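Local coordinates for methyltransferase-like protein (PDB 4PNE) that catalyses a [4+2] cycloaddition in spinosyn biosynthesis, on a fold like that of S-adenosylmethionine-dependent methyltransferases, at residues Ile60-Trp65 and Arg248-Gln253; Arg87-Gly92 and Ala163-Gln168; Thr196-Arg201 and His288-Ala293. All blocks are in the same frame, centred on the assembly; numbering follows the deposited sequence.

Contact 1 (Ile60-Trp65 and Arg248-Gln253). With SAH (S-adenosyl-L-homocysteine), chain C.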
loop_
_atom_site.group_PDB
_atom_site.type_symbol
_atom_site.label_atom_id
_atom_site.label_comp_id
_atom_site.label_asym_id
_atom_site.label_seq_id
_atom_site.Cartn_x
_atom_site.Cartn_y
_atom_site.Cartn_z
ATOM N N ILE A 60 -2.152 -4.804 -4.443
ATOM C CA ILE A 60 -1.947 -5.455 -3.172
ATOM C C ILE A 60 -2.442 -4.516 -2.070
ATOM O O ILE A 60 -1.721 -4.116 -1.163
ATOM C CB ILE A 60 -0.487 -5.822 -2.964
ATOM C CG1 ILE A 60 0.108 -6.404 -4.258
ATOM C CG2 ILE A 60 -0.369 -6.819 -1.806
ATOM C CD1 ILE A 60 1.621 -6.680 -4.187
ATOM N N HIS A 61 -3.711 -4.173 -2.177
ATOM C CA HIS A 61 -4.381 -3.405 -1.137
ATOM C C HIS A 61 -5.863 -3.803 -1.120
ATOM O O HIS A 61 -6.359 -4.449 -2.054
ATOM C CB HIS A 61 -4.166 -1.896 -1.352
ATOM C CG HIS A 61 -4.736 -1.351 -2.628
ATOM N ND1 HIS A 61 -3.931 -0.771 -3.589
ATOM C CD2 HIS A 61 -6.004 -1.268 -3.100
ATOM C CE1 HIS A 61 -4.683 -0.362 -4.598
ATOM N NE2 HIS A 61 -5.945 -0.646 -4.325
ATOM N N HIS A 62 -6.542 -3.448 -0.040
ATOM C CA HIS A 62 -7.949 -3.808 0.167
ATOM C C HIS A 62 -8.855 -3.169 -0.874
ATOM O O HIS A 62 -8.563 -2.077 -1.397
ATOM C CB HIS A 62 -8.400 -3.360 1.551
ATOM C CG HIS A 62 -8.042 -4.315 2.648
ATOM N ND1 HIS A 62 -6.860 -5.029 2.678
ATOM C CD2 HIS A 62 -8.717 -4.656 3.768
ATOM C CE1 HIS A 62 -6.850 -5.803 3.748
ATOM N NE2 HIS A 62 -7.957 -5.585 4.438
ATOM N N GLY A 63 -9.976 -3.805 -1.145
ATOM C CA GLY A 63 -10.992 -3.211 -1.989
ATOM C C GLY A 63 -11.892 -2.275 -1.201
ATOM O O GLY A 63 -12.050 -2.413 0.020
ATOM N N TYR A 64 -12.531 -1.376 -1.935
ATOM C CA TYR A 64 -13.524 -0.443 -1.411
ATOM C C TYR A 64 -14.809 -0.645 -2.199
ATOM O O TYR A 64 -14.826 -0.527 -3.429
ATOM C CB TYR A 64 -12.998 0.994 -1.540
ATOM C CG TYR A 64 -13.899 2.128 -1.136
ATOM C CD1 TYR A 64 -14.956 2.521 -1.937
ATOM C CD2 TYR A 64 -13.670 2.824 0.030
ATOM C CE1 TYR A 64 -15.764 3.576 -1.587
ATOM C CE2 TYR A 64 -14.471 3.893 0.402
ATOM C CZ TYR A 64 -15.523 4.260 -0.409
ATOM O OH TYR A 64 -16.317 5.319 -0.051
ATOM N N TRP A 65 -15.876 -1.006 -1.483
ATOM C CA TRP A 65 -17.161 -1.295 -2.081
ATOM C C TRP A 65 -18.182 -0.208 -1.776
ATOM O O TRP A 65 -18.183 0.387 -0.707
ATOM C CB TRP A 65 -17.695 -2.629 -1.572
ATOM C CG TRP A 65 -17.112 -3.837 -2.192
ATOM C CD1 TRP A 65 -17.647 -4.553 -3.209
ATOM C CD2 TRP A 65 -15.904 -4.517 -1.805
ATOM N NE1 TRP A 65 -16.859 -5.641 -3.492
ATOM C CE2 TRP A 65 -15.784 -5.652 -2.636
ATOM C CE3 TRP A 65 -14.926 -4.293 -0.832
ATOM C CZ2 TRP A 65 -14.716 -6.533 -2.548
ATOM C CZ3 TRP A 65 -13.859 -5.176 -0.741
ATOM C CH2 TRP A 65 -13.781 -6.305 -1.569
ATOM N N ARG A 248 -14.788 -4.002 4.392
ATOM C CA ARG A 248 -14.872 -5.204 5.228
ATOM C C ARG A 248 -15.073 -6.467 4.413
ATOM O O ARG A 248 -14.907 -7.578 4.928
ATOM C CB ARG A 248 -16.010 -5.072 6.247
ATOM C CG ARG A 248 -17.379 -4.981 5.627
ATOM C CD ARG A 248 -18.410 -4.750 6.726
ATOM N NE ARG A 248 -19.788 -4.882 6.276
ATOM C CZ ARG A 248 -20.416 -6.015 5.963
ATOM N NH1 ARG A 248 -19.806 -7.192 6.015
ATOM N NH2 ARG A 248 -21.687 -5.955 5.584
ATOM N N TYR A 249 -15.508 -6.300 3.174
ATOM C CA TYR A 249 -15.694 -7.437 2.287
ATOM C C TYR A 249 -14.390 -8.037 1.828
ATOM O O TYR A 249 -14.369 -9.191 1.354
ATOM C CB TYR A 249 -16.530 -7.024 1.088
ATOM C CG TYR A 249 -17.841 -6.420 1.540
ATOM C CD1 TYR A 249 -18.017 -5.041 1.622
ATOM C CD2 TYR A 249 -18.887 -7.237 1.940
ATOM C CE1 TYR A 249 -19.203 -4.502 2.074
ATOM C CE2 TYR A 249 -20.067 -6.707 2.387
ATOM C CZ TYR A 249 -20.223 -5.347 2.454
ATOM O OH TYR A 249 -21.428 -4.859 2.912
ATOM N N PHE A 250 -13.283 -7.310 1.983
ATOM C CA PHE A 250 -12.043 -7.780 1.374
ATOM C C PHE A 250 -11.529 -9.101 1.934
ATOM O O PHE A 250 -11.269 -10.044 1.154
ATOM C CB PHE A 250 -10.906 -6.736 1.469
ATOM C CG PHE A 250 -9.626 -7.230 0.834
ATOM C CD1 PHE A 250 -8.617 -7.735 1.621
ATOM C CD2 PHE A 250 -9.499 -7.295 -0.525
ATOM C CE1 PHE A 250 -7.475 -8.272 1.047
ATOM C CE2 PHE A 250 -8.374 -7.844 -1.092
ATOM C CZ PHE A 250 -7.374 -8.322 -0.300
ATOM N N MET A 251 -11.309 -9.194 3.237
ATOM C CA MET A 251 -10.679 -10.410 3.758
ATOM C C MET A 251 -11.510 -11.659 3.446
ATOM O O MET A 251 -10.945 -12.656 2.995
ATOM C CB MET A 251 -10.404 -10.328 5.251
ATOM C CG MET A 251 -9.292 -9.374 5.634
ATOM S SD MET A 251 -7.711 -9.742 4.909
ATOM C CE MET A 251 -7.318 -11.345 5.614
ATOM N N PRO A 252 -12.826 -11.626 3.641
ATOM C CA PRO A 252 -13.562 -12.859 3.333
ATOM C C PRO A 252 -13.446 -13.217 1.860
ATOM O O PRO A 252 -13.261 -14.404 1.526
ATOM C CB PRO A 252 -15.019 -12.518 3.706
ATOM C CG PRO A 252 -14.933 -11.326 4.553
ATOM C CD PRO A 252 -13.685 -10.590 4.235
ATOM N N GLN A 253 -13.519 -12.226 0.974
ATOM C CA GLN A 253 -13.546 -12.518 -0.449
ATOM C C GLN A 253 -12.166 -12.944 -0.917
ATOM O O GLN A 253 -12.042 -13.927 -1.673
ATOM C CB GLN A 253 -14.053 -11.331 -1.277
ATOM C CG GLN A 253 -15.532 -11.044 -1.029
ATOM C CD GLN A 253 -16.208 -10.171 -2.084
ATOM O OE1 GLN A 253 -15.680 -9.933 -3.170
ATOM N NE2 GLN A 253 -17.406 -9.691 -1.750
HETATM N N SAH C . 1.039 0.185 -2.843
HETATM C CA SAH C . 0.977 -1.129 -3.492
HETATM C CB SAH C . 1.597 -2.261 -2.680
HETATM C CG SAH C . 1.272 -2.358 -1.209
HETATM S SD SAH C . 1.959 -3.863 -0.503
HETATM C C SAH C . -0.455 -1.450 -3.824
HETATM O O SAH C . -0.702 -2.337 -4.621
HETATM O OXT SAH C . -1.357 -0.751 -3.355
HETATM C "C5'" SAH C . 3.311 -3.092 0.423
HETATM C "C4'" SAH C . 4.440 -2.570 -0.454
HETATM O "O4'" SAH C . 5.332 -1.790 0.332
HETATM C "C3'" SAH C . 5.296 -3.657 -1.082
HETATM O "O3'" SAH C . 5.463 -3.284 -2.437
HETATM C "C2'" SAH C . 6.596 -3.598 -0.297
HETATM O "O2'" SAH C . 7.772 -4.060 -0.959
HETATM C "C1'" SAH C . 6.665 -2.107 0.032
HETATM N N9 SAH C . 7.588 -1.812 1.144
HETATM C C8 SAH C . 7.693 -2.373 2.375
HETATM N N7 SAH C . 8.722 -1.809 3.047
HETATM C C5 SAH C . 9.285 -0.894 2.235
HETATM C C6 SAH C . 10.362 -0.045 2.379
HETATM N N6 SAH C . 11.065 0.002 3.502
HETATM N N1 SAH C . 10.682 0.791 1.370
HETATM C C2 SAH C . 9.969 0.793 0.189
HETATM N N3 SAH C . 8.932 -0.078 0.016
HETATM C C4 SAH C . 8.582 -0.886 1.042
#
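Phe250 lays its CD1 corner over the middle of the His62 imidazole, 3.4 Å from His62 CE1. The two planes are inclined by 31°. Two CH-pi contacts flank the overlap. His62 CA stands over the Phe250 face, and Phe250 CB over the face of His62. Phe250 reaches in because its CG is anti to the backbone N (chi1 -180°), which sends the ring from helix 250-260 toward the loop. The same ring also meets the loop backbone, with Phe250 CD2 3.6 Å from Gly63 N. Met251 SD comes up obliquely to His62 NE2 at 4.2 Å. His62 ND1 is hydrogen-bonded to a malonate ion, probably from the crystallisation liquor.

Trp65 makes the second half of the contact. Tyr249 CB stands almost on the normal of the six-membered ring, 3.6 Å from its centroid. The Tyr249 ring turns its edge to the five-membered ring, with the planes at 64°. Gln253 OE1 packs against Trp65 CZ2 at 3.6 Å. The polar ends bond to other loop residues: Trp65 NE1 to Ala71 O and Gln253 NE2 to Gly69 O.

At the other end of 60-65, S-adenosyl-L-homocysteine is gripped by its carboxylate. His61 ND1 gives a nearly straight 2.6 Å bond to OXT of the ligand, and Ile60 N gives one of 2.9 Å to its O. The 60-65 loop is thus held to the helix by undirected aromatic packing, while directed bonds from His61 and Ile60 hold the ligand carboxylate.

Contact 2 (Arg87-Gly92 and Ala163-Gln168). With SAH (S-adenosyl-L-homocysteine), chain C.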
loop_
_atom_site.group_PDB
_atom_site.type_symbol
_atom_site.label_atom_id
_atom_site.label_comp_id
_atom_site.label_asym_id
_atom_site.label_seq_id
_atom_site.Cartn_x
_atom_site.Cartn_y
_atom_site.Cartn_z
ATOM N N ARG A 87 -7.537 12.353 -4.658
ATOM C CA ARG A 87 -7.136 13.167 -3.518
ATOM C C ARG A 87 -5.697 13.655 -3.622
ATOM O O ARG A 87 -5.280 14.533 -2.854
ATOM C CB ARG A 87 -7.323 12.368 -2.223
ATOM C CG ARG A 87 -8.764 12.140 -1.821
ATOM C CD ARG A 87 -8.907 10.848 -1.006
ATOM N NE ARG A 87 -10.274 10.569 -0.579
ATOM C CZ ARG A 87 -11.295 10.317 -1.400
ATOM N NH1 ARG A 87 -11.141 10.349 -2.725
ATOM N NH2 ARG A 87 -12.504 10.076 -0.896
ATOM N N THR A 88 -4.948 13.119 -4.592
ATOM C CA THR A 88 -3.508 13.321 -4.621
ATOM C C THR A 88 -2.959 13.800 -5.966
ATOM O O THR A 88 -1.904 14.415 -5.999
ATOM C CB THR A 88 -2.750 12.038 -4.239
ATOM O OG1 THR A 88 -3.094 10.984 -5.151
ATOM C CG2 THR A 88 -3.098 11.642 -2.852
ATOM N N VAL A 89 -3.666 13.543 -7.061
ATOM C CA VAL A 89 -3.184 13.929 -8.384
ATOM C C VAL A 89 -4.027 15.120 -8.772
ATOM O O VAL A 89 -5.149 14.976 -9.234
ATOM C CB VAL A 89 -3.299 12.788 -9.407
ATOM C CG1 VAL A 89 -2.869 13.230 -10.797
ATOM C CG2 VAL A 89 -2.459 11.583 -8.953
ATOM N N LEU A 90 -3.481 16.309 -8.561
ATOM C CA LEU A 90 -4.296 17.509 -8.608
ATOM C C LEU A 90 -4.177 18.230 -9.951
ATOM O O LEU A 90 -4.941 19.157 -10.231
ATOM C CB LEU A 90 -3.902 18.439 -7.468
ATOM C CG LEU A 90 -3.910 17.841 -6.052
ATOM C CD1 LEU A 90 -3.533 18.915 -5.054
ATOM C CD2 LEU A 90 -5.247 17.207 -5.695
ATOM N N ASP A 91 -3.250 17.784 -10.797
ATOM C CA ASP A 91 -3.066 18.389 -12.105
ATOM C C ASP A 91 -2.282 17.443 -12.995
ATOM O O ASP A 91 -1.723 16.478 -12.504
ATOM C CB ASP A 91 -2.324 19.718 -11.958
ATOM C CG ASP A 91 -2.662 20.702 -13.048
ATOM O OD1 ASP A 91 -3.148 20.283 -14.132
ATOM O OD2 ASP A 91 -2.457 21.909 -12.794
ATOM N N GLY A 92 -2.240 17.715 -14.297
ATOM C CA GLY A 92 -1.284 17.047 -15.159
ATOM C C GLY A 92 0.103 17.615 -14.887
ATOM O O GLY A 92 0.244 18.717 -14.371
ATOM N N ALA A 163 3.593 15.092 -5.125
ATOM C CA ALA A 163 2.689 14.232 -4.393
ATOM C C ALA A 163 3.341 12.906 -4.111
ATOM O O ALA A 163 4.382 12.562 -4.699
ATOM C CB ALA A 163 1.413 14.015 -5.161
ATOM N N ALA A 164 2.707 12.162 -3.223
ATOM C CA ALA A 164 3.129 10.831 -2.877
ATOM C C ALA A 164 1.956 9.969 -2.481
ATOM O O ALA A 164 0.963 10.478 -1.974
ATOM C CB ALA A 164 4.111 10.898 -1.739
ATOM N N TRP A 165 2.102 8.660 -2.668
ATOM C CA TRP A 165 1.202 7.646 -2.131
ATOM C C TRP A 165 1.946 6.761 -1.116
ATOM O O TRP A 165 3.096 6.420 -1.321
ATOM C CB TRP A 165 0.664 6.730 -3.208
ATOM C CG TRP A 165 -0.113 7.342 -4.270
ATOM C CD1 TRP A 165 -0.774 8.537 -4.218
ATOM C CD2 TRP A 165 -0.309 6.827 -5.588
ATOM N NE1 TRP A 165 -1.415 8.767 -5.410
ATOM C CE2 TRP A 165 -1.138 7.730 -6.265
ATOM C CE3 TRP A 165 0.100 5.655 -6.247
ATOM C CZ2 TRP A 165 -1.517 7.539 -7.584
ATOM C CZ3 TRP A 165 -0.302 5.452 -7.540
ATOM C CH2 TRP A 165 -1.100 6.376 -8.201
ATOM N N ALA A 166 1.240 6.290 -0.085
ATOM C CA ALA A 166 1.694 5.138 0.683
ATOM C C ALA A 166 0.451 4.310 0.934
ATOM O O ALA A 166 -0.227 4.495 1.944
ATOM C CB ALA A 166 2.383 5.529 1.979
ATOM N N MET A 167 0.136 3.462 -0.043
ATOM C CA MET A 167 -1.019 2.585 0.011
ATOM C C MET A 167 -0.588 1.264 0.588
ATOM O O MET A 167 0.018 0.466 -0.107
ATOM C CB MET A 167 -1.633 2.436 -1.377
ATOM C CG MET A 167 -2.472 3.608 -1.831
ATOM S SD MET A 167 -3.467 3.264 -3.332
ATOM C CE MET A 167 -2.205 3.702 -4.499
ATOM N N GLN A 168 -0.844 1.126 1.895
ATOM C CA GLN A 168 -0.521 -0.034 2.723
ATOM C C GLN A 168 0.968 -0.400 2.708
ATOM O O GLN A 168 1.354 -1.569 2.596
ATOM C CB GLN A 168 -1.382 -1.240 2.337
ATOM C CG GLN A 168 -2.773 -1.144 2.841
ATOM C CD GLN A 168 -3.643 -2.300 2.372
ATOM O OE1 GLN A 168 -4.691 -2.083 1.769
ATOM N NE2 GLN A 168 -3.171 -3.519 2.571
HETATM N N SAH C . 1.039 0.185 -2.843
HETATM C CA SAH C . 0.977 -1.129 -3.492
HETATM C CB SAH C . 1.597 -2.261 -2.680
HETATM C CG SAH C . 1.272 -2.358 -1.209
HETATM S SD SAH C . 1.959 -3.863 -0.503
HETATM C C SAH C . -0.455 -1.450 -3.824
HETATM O O SAH C . -0.702 -2.337 -4.621
HETATM O OXT SAH C . -1.357 -0.751 -3.355
HETATM C "C5'" SAH C . 3.311 -3.092 0.423
HETATM C "C4'" SAH C . 4.440 -2.570 -0.454
HETATM O "O4'" SAH C . 5.332 -1.790 0.332
HETATM C "C3'" SAH C . 5.296 -3.657 -1.082
HETATM O "O3'" SAH C . 5.463 -3.284 -2.437
HETATM C "C2'" SAH C . 6.596 -3.598 -0.297
HETATM O "O2'" SAH C . 7.772 -4.060 -0.959
HETATM C "C1'" SAH C . 6.665 -2.107 0.032
HETATM N N9 SAH C . 7.588 -1.812 1.144
HETATM C C8 SAH C . 7.693 -2.373 2.375
HETATM N N7 SAH C . 8.722 -1.809 3.047
HETATM C C5 SAH C . 9.285 -0.894 2.235
HETATM C C6 SAH C . 10.362 -0.045 2.379
HETATM N N6 SAH C . 11.065 0.002 3.502
HETATM N N1 SAH C . 10.682 0.791 1.370
HETATM C C2 SAH C . 9.969 0.793 0.189
HETATM N N3 SAH C . 8.932 -0.078 0.016
HETATM C C4 SAH C . 8.582 -0.886 1.042
#
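Thr88 lies at the edge of the Trp165 indole, in its plane, while Met167 CE covers one face, 3.4 Å above the plane and offset toward the rim. Trp165 NE1 gives a hydrogen bond of 2.8 Å to Thr88 OG1, with an N-H...O angle of 153°. The hydroxyl oxygen is only 8° out of the indole plane, so it meets the N-H nearly in that plane, though the bond is bent. Thr88 CB follows at the same edge, 3.7 Å from Trp165 NE1.

The threonine hydroxyl takes the place between its backbone N and carbonyl carbon (chi1 59°). There it also bonds to Val84 O, one turn back in helix 73-88. The two bonds link the buried indole N-H through one hydroxyl to the end of that helix. This should restrict rotation of both side chains. Val89 CG2 touches the benzene part of the indole more loosely, 4.4 Å from Trp165 CZ2. At the first residue of 163-168, Ala163 CB rests against Thr88 O at 3.4 Å.

Trp165 also packs on Leu96 and Asp98 of strand 95-99 and on Val110 of helix 105-113, so its ring is wedged between sheet and helices. The far end of 163-168 reaches the ligand. Met167 O accepts a 2.9 Å hydrogen bond from the amino N of S-adenosyl-L-homocysteine, and Gln168 O lies 3.3 Å from C5' of the ligand. A helix packed on a central parallel strand, with the ligand at that strand's C-terminal end, is the arrangement of the Rossmann-like class I methyltransferase fold.

Contact 3 (Thr196-Arg201 and His288-Ala293)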
loop_
_atom_site.group_PDB
_atom_site.type_symbol
_atom_site.label_atom_id
_atom_site.label_comp_id
_atom_site.label_asym_id
_atom_site.label_seq_id
_atom_site.Cartn_x
_atom_site.Cartn_y
_atom_site.Cartn_z
ATOM N N THR A 196 -3.104 4.971 2.745
ATOM C CA THR A 196 -4.134 4.041 3.169
ATOM C C THR A 196 -3.528 2.964 4.005
ATOM O O THR A 196 -2.347 2.590 3.854
ATOM C CB THR A 196 -4.927 3.444 2.014
ATOM O OG1 THR A 196 -4.128 2.515 1.276
ATOM C CG2 THR A 196 -5.435 4.528 1.076
ATOM N N GLU A 197 -4.339 2.454 4.925
ATOM C CA GLU A 197 -3.812 1.430 5.776
ATOM C C GLU A 197 -4.910 0.604 6.402
ATOM O O GLU A 197 -6.034 1.095 6.671
ATOM C CB GLU A 197 -2.925 2.051 6.843
ATOM C CG GLU A 197 -1.972 1.096 7.472
ATOM C CD GLU A 197 -1.167 0.282 6.456
ATOM O OE1 GLU A 197 -0.127 0.824 6.000
ATOM O OE2 GLU A 197 -1.569 -0.867 6.187
ATOM N N VAL A 198 -4.576 -0.665 6.606
ATOM C CA VAL A 198 -5.306 -1.559 7.504
ATOM C C VAL A 198 -4.970 -1.213 8.942
ATOM O O VAL A 198 -3.795 -1.204 9.312
ATOM C CB VAL A 198 -4.961 -3.050 7.222
ATOM C CG1 VAL A 198 -5.660 -3.985 8.184
ATOM C CG2 VAL A 198 -5.300 -3.415 5.770
ATOM N N VAL A 199 -5.989 -0.912 9.734
ATOM C CA VAL A 199 -5.815 -0.482 11.128
ATOM C C VAL A 199 -6.650 -1.323 12.091
ATOM O O VAL A 199 -7.551 -2.025 11.694
ATOM C CB VAL A 199 -6.193 1.000 11.328
ATOM C CG1 VAL A 199 -5.248 1.899 10.550
ATOM C CG2 VAL A 199 -7.637 1.276 10.908
ATOM N N LYS A 200 -6.352 -1.234 13.376
ATOM C CA LYS A 200 -7.337 -1.650 14.365
ATOM C C LYS A 200 -8.457 -0.614 14.350
ATOM O O LYS A 200 -8.170 0.587 14.449
ATOM C CB LYS A 200 -6.674 -1.745 15.737
ATOM C CG LYS A 200 -7.578 -2.332 16.802
ATOM C CD LYS A 200 -6.786 -2.586 18.069
ATOM C CE LYS A 200 -7.554 -3.470 19.042
ATOM N NZ LYS A 200 -8.733 -2.771 19.577
ATOM N N ARG A 201 -9.704 -1.045 14.153
ATOM C CA ARG A 201 -10.781 -0.087 13.920
ATOM C C ARG A 201 -10.964 0.877 15.081
ATOM O O ARG A 201 -11.200 2.056 14.876
ATOM C CB ARG A 201 -12.115 -0.805 13.683
ATOM C CG ARG A 201 -13.280 0.162 13.406
ATOM C CD ARG A 201 -14.610 -0.545 13.234
ATOM N NE ARG A 201 -14.965 -1.379 14.376
ATOM C CZ ARG A 201 -14.930 -2.710 14.394
ATOM N NH1 ARG A 201 -14.583 -3.390 13.330
ATOM N NH2 ARG A 201 -15.284 -3.365 15.500
ATOM N N HIS A 288 -12.657 -9.089 12.141
ATOM C CA HIS A 288 -13.747 -8.251 12.610
ATOM C C HIS A 288 -13.241 -7.023 13.424
ATOM O O HIS A 288 -13.968 -6.044 13.597
ATOM C CB HIS A 288 -14.727 -9.063 13.449
ATOM C CG HIS A 288 -15.756 -8.213 14.108
ATOM N ND1 HIS A 288 -16.656 -7.470 13.378
ATOM C CD2 HIS A 288 -15.990 -7.924 15.409
ATOM C CE1 HIS A 288 -17.420 -6.779 14.202
ATOM N NE2 HIS A 288 -17.043 -7.042 15.441
ATOM N N ASP A 289 -12.017 -7.116 13.945
ATOM C CA ASP A 289 -11.370 -6.061 14.704
ATOM C C ASP A 289 -10.605 -5.085 13.818
ATOM O O ASP A 289 -10.217 -4.009 14.276
ATOM C CB ASP A 289 -10.402 -6.659 15.729
ATOM C CG ASP A 289 -11.119 -7.494 16.789
ATOM O OD1 ASP A 289 -12.189 -7.051 17.264
ATOM O OD2 ASP A 289 -10.623 -8.593 17.108
ATOM N N MET A 290 -10.407 -5.465 12.554
ATOM C CA MET A 290 -9.749 -4.604 11.585
ATOM C C MET A 290 -10.663 -3.555 11.032
ATOM O O MET A 290 -11.847 -3.779 10.869
ATOM C CB MET A 290 -9.213 -5.428 10.427
ATOM C CG MET A 290 -8.072 -6.310 10.840
ATOM S SD MET A 290 -7.626 -7.459 9.527
ATOM C CE MET A 290 -5.856 -7.502 9.763
ATOM N N GLY A 291 -10.084 -2.418 10.672
ATOM C CA GLY A 291 -10.804 -1.412 9.904
ATOM C C GLY A 291 -9.859 -0.862 8.866
ATOM O O GLY A 291 -8.823 -1.470 8.561
ATOM N N TYR A 292 -10.204 0.296 8.326
ATOM C CA TYR A 292 -9.422 0.850 7.217
ATOM C C TYR A 292 -9.490 2.372 7.205
ATOM O O TYR A 292 -10.537 2.960 7.472
ATOM C CB TYR A 292 -9.930 0.285 5.894
ATOM C CG TYR A 292 -8.888 0.279 4.811
ATOM C CD1 TYR A 292 -7.983 -0.760 4.715
ATOM C CD2 TYR A 292 -8.774 1.331 3.902
ATOM C CE1 TYR A 292 -7.014 -0.779 3.743
ATOM C CE2 TYR A 292 -7.804 1.326 2.927
ATOM C CZ TYR A 292 -6.923 0.273 2.843
ATOM O OH TYR A 292 -5.945 0.259 1.872
ATOM N N ALA A 293 -8.366 3.013 6.863
ATOM C CA ALA A 293 -8.249 4.484 6.865
ATOM C C ALA A 293 -7.709 5.005 5.550
ATOM O O ALA A 293 -6.808 4.395 4.966
ATOM C CB ALA A 293 -7.337 4.936 8.027
HETATM O O HOH W 1 -14.391 -2.581 10.731
#
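His288 O accepts the shortest protein bond here, 2.7 Å from Arg201 NH1. The carbonyl oxygen lies near the guanidinium plane, at its edge. A water at that edge also accepts from Arg201 NH1 and donates to Met290 O. The arginine bends at chi3 (56°), which turns the guanidinium toward His288 O. Its backbone joins in: Arg201 N bonds almost straight to Asp289 O at 3.0 Å.

Farther in, the strands pair antiparallel. Glu197 and Ala293 form a hydrogen-bonded pair, as do Val199 and Gly291. Gly291 N to Val199 O is the shortest of these bonds, at 2.8 Å. The return bond from Val199 N meets Gly291 O from above the carbonyl plane, 54° out of it.

Tyr292 lies across strand 196-200. Glu197 O sits 3.3 Å above its ring plane, offset toward the rim, while Val198 CG2 meets the ring edge at Tyr292 CE1, 3.7 Å away. Thr196 OG1 donates to Tyr292 OH at 3.0 Å. That phenol oxygen also bonds to Gln168 OE1, its stronger partner, and the Tyr292 ring meets His62. Met290 CE packs on Val198 CG1 at 3.9 Å.

Strand 290-298, antiparallel and inserted between 191-200 and 236-242, gives the strand order 3-2-1-4-5-7-6 that is the hallmark of the class I methyltransferase sheet.

In the fold
Contacts 1 and 2 are buried; contact 3 runs from a buried strand pair to a more exposed end around Arg201 and His288. Contacts 2 and 3 both reach one sheet, in which strands 161-167 and 191-200 are neighbours. Contact 1 joins loop to helix and relies on aromatic packing. Contact 2 centres on one indole-hydroxyl bond, and contact 3 on a backbone ladder. Gln168 ties them together: its OE1 lies 2.9 Å from His62 N, and its backbone N lies 2.9 Å from Thr196 O, both probable hydrogen bonds. Contacts 1 and 2 both touch the ligand, whereas contact 3 stands back from it, its Thr196 side chain about 6 Å away.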